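Local atomic coordinates of cell division cycle protein 123 (Schizosaccharomyces pombe, PDB entry 4ZGP), a protein that acts as an ATP-dependent chaperone that binds the gamma subunit of eIF2, allowing it to assemble with the alpha and beta subunits. Residues W273-S278 and E287-P292. Numbering follows the deposited sequence.
Sequences WSELES and EIRLIP
E275 on helix 273-278 and R289 on the edge strand 287-289 reach for each other from opposite directions and meet in a two-pronged salt bridge, end-on to the guanidinium. From CB, the R289 side chain leaves with CG opposite the carbonyl carbon (chi1 -68°) and runs extended through CD to NE, the side chain lying against F271, and brings CZ to 3.5 Å from E275 OE1. There NH2 donates to E275 OE1 at 2.7 Å and NH1 to E275 OE2 at 2.9 Å, one nitrogen to each oxygen. Neither bond is straight, and the carboxylate and guanidinium planes are turned 62° apart: NH2 approaches OE1 from above the carboxylate plane, whereas NH1 meets OE2 on its syn side but tilted out of plane. NH2 also makes a weak, bent bond to E287 OE1 at 3.1 Å, two residues back along the strand, while NH1 has a further acceptor in L270 O. E275 OE2 in turn accepts from S272 N, just ahead of the helix. Replacing E275 by an alanine removes both oxygens and is likely to leave R289 with E287 as its sole carboxylate partner in this network, its guanidinium freer to turn. Strand 287-289 runs parallel to strand 202-208 at the border of the mixed sheet of this ATP-grasp protein, so the bridge ties the short surface helix to that edge. With one cation between two carboxylates whose OE1 atoms lie 4.6 Å apart, the arginine probably offsets their mutual repulsion and favours both remaining ionised.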
loop_
_atom_site.group_PDB
_atom_site.type_symbol
_atom_site.label_atom_id
_atom_site.label_comp_id
_atom_site.label_asym_id
_atom_site.label_seq_id
_atom_site.Cartn_x
_atom_site.Cartn_y
_atom_site.Cartn_z
ATOM N N TRP A 273 12.310 13.435 -3.459
ATOM C CA TRP A 273 13.168 12.320 -3.811
ATOM C C TRP A 273 14.596 12.787 -4.075
ATOM O O TRP A 273 15.527 11.997 -3.972
ATOM C CB TRP A 273 12.580 11.564 -5.008
ATOM C CG TRP A 273 11.563 10.604 -4.504
ATOM C CD1 TRP A 273 10.209 10.762 -4.515
ATOM C CD2 TRP A 273 11.822 9.378 -3.799
ATOM N NE1 TRP A 273 9.605 9.688 -3.889
ATOM C CE2 TRP A 273 10.575 8.826 -3.443
ATOM C CE3 TRP A 273 12.979 8.689 -3.453
ATOM C CZ2 TRP A 273 10.460 7.616 -2.756
ATOM C CZ3 TRP A 273 12.864 7.484 -2.783
ATOM C CH2 TRP A 273 11.610 6.960 -2.442
ATOM N N SER A 274 14.766 14.071 -4.382
ATOM C CA SER A 274 16.113 14.611 -4.484
ATOM C C SER A 274 16.804 14.466 -3.149
ATOM O O SER A 274 17.924 13.975 -3.077
ATOM C CB SER A 274 16.102 16.086 -4.920
ATOM O OG SER A 274 15.369 16.247 -6.116
ATOM N N GLU A 275 16.149 14.869 -2.065
ATOM C CA GLU A 275 16.838 14.739 -0.787
ATOM C C GLU A 275 16.902 13.276 -0.324
ATOM O O GLU A 275 17.873 12.876 0.297
ATOM C CB GLU A 275 16.197 15.628 0.284
ATOM C CG GLU A 275 14.782 15.301 0.649
ATOM C CD GLU A 275 14.098 16.441 1.398
ATOM O OE1 GLU A 275 14.772 17.129 2.201
ATOM O OE2 GLU A 275 12.881 16.638 1.177
ATOM N N LEU A 276 15.891 12.471 -0.645
ATOM C CA LEU A 276 15.925 11.060 -0.221
ATOM C C LEU A 276 17.061 10.299 -0.890
ATOM O O LEU A 276 17.734 9.476 -0.268
ATOM C CB LEU A 276 14.595 10.378 -0.530
ATOM C CG LEU A 276 13.434 10.789 0.371
ATOM C CD1 LEU A 276 12.130 10.254 -0.246
ATOM C CD2 LEU A 276 13.620 10.321 1.818
ATOM N N GLU A 277 17.260 10.596 -2.168
ATOM C CA GLU A 277 18.324 9.984 -2.950
ATOM C C GLU A 277 19.716 10.370 -2.456
ATOM O O GLU A 277 20.625 9.549 -2.442
ATOM C CB GLU A 277 18.165 10.382 -4.409
ATOM C CG GLU A 277 19.121 9.703 -5.338
ATOM C CD GLU A 277 18.807 10.036 -6.776
ATOM O OE1 GLU A 277 17.778 10.709 -7.024
ATOM O OE2 GLU A 277 19.585 9.626 -7.656
ATOM N N SER A 278 19.874 11.617 -2.028
ATOM C CA SER A 278 21.194 12.076 -1.618
ATOM C C SER A 278 21.446 11.783 -0.141
ATOM O O SER A 278 22.595 11.731 0.307
ATOM C CB SER A 278 21.359 13.570 -1.922
ATOM O OG SER A 278 20.428 14.340 -1.189
ATOM N N GLU A 287 15.625 11.615 9.746
ATOM C CA GLU A 287 14.896 12.877 9.628
ATOM C C GLU A 287 13.430 12.627 9.879
ATOM O O GLU A 287 12.877 11.671 9.362
ATOM C CB GLU A 287 15.066 13.507 8.251
ATOM C CG GLU A 287 16.356 14.284 8.083
ATOM C CD GLU A 287 16.321 15.213 6.879
ATOM O OE1 GLU A 287 15.252 15.790 6.582
ATOM O OE2 GLU A 287 17.370 15.363 6.223
ATOM N N ILE A 288 12.786 13.497 10.644
ATOM C CA ILE A 288 11.368 13.317 10.931
ATOM C C ILE A 288 10.599 14.558 10.531
ATOM O O ILE A 288 10.947 15.664 10.950
ATOM C CB ILE A 288 11.149 13.019 12.403
ATOM C CG1 ILE A 288 11.955 11.779 12.808
ATOM C CG2 ILE A 288 9.657 12.868 12.699
ATOM C CD1 ILE A 288 12.007 11.559 14.317
ATOM N N ARG A 289 9.578 14.404 9.695
ATOM C CA ARG A 289 8.755 15.561 9.352
ATOM C C ARG A 289 7.293 15.363 9.670
ATOM O O ARG A 289 6.718 14.324 9.383
ATOM C CB ARG A 289 8.913 15.917 7.888
ATOM C CG ARG A 289 10.293 16.446 7.599
ATOM C CD ARG A 289 10.470 16.817 6.165
ATOM N NE ARG A 289 11.881 17.125 5.938
ATOM C CZ ARG A 289 12.413 17.383 4.757
ATOM N NH1 ARG A 289 11.660 17.405 3.671
ATOM N NH2 ARG A 289 13.719 17.632 4.672
ATOM N N LEU A 290 6.701 16.384 10.269
ATOM C CA LEU A 290 5.288 16.373 10.586
ATOM C C LEU A 290 4.647 17.560 9.896
ATOM O O LEU A 290 5.338 18.509 9.542
ATOM C CB LEU A 290 5.065 16.469 12.100
ATOM C CG LEU A 290 5.883 15.495 12.939
ATOM C CD1 LEU A 290 5.766 15.822 14.423
ATOM C CD2 LEU A 290 5.419 14.065 12.629
ATOM N N ILE A 291 3.334 17.505 9.704
ATOM C CA ILE A 291 2.610 18.637 9.131
ATOM C C ILE A 291 2.693 19.831 10.099
ATOM O O ILE A 291 2.399 19.691 11.277
ATOM C CB ILE A 291 1.138 18.267 8.848
ATOM C CG1 ILE A 291 1.059 17.156 7.787
ATOM C CG2 ILE A 291 0.329 19.494 8.423
ATOM C CD1 ILE A 291 1.407 17.616 6.379
ATOM N N PRO A 292 3.148 20.995 9.607
ATOM C CA PRO A 292 3.206 22.221 10.418
ATOM C C PRO A 292 1.809 22.749 10.752
ATOM O O PRO A 292 0.878 22.525 9.988
ATOM C CB PRO A 292 3.952 23.220 9.517
ATOM C CG PRO A 292 4.537 22.401 8.398
ATOM C CD PRO A 292 3.654 21.207 8.240
#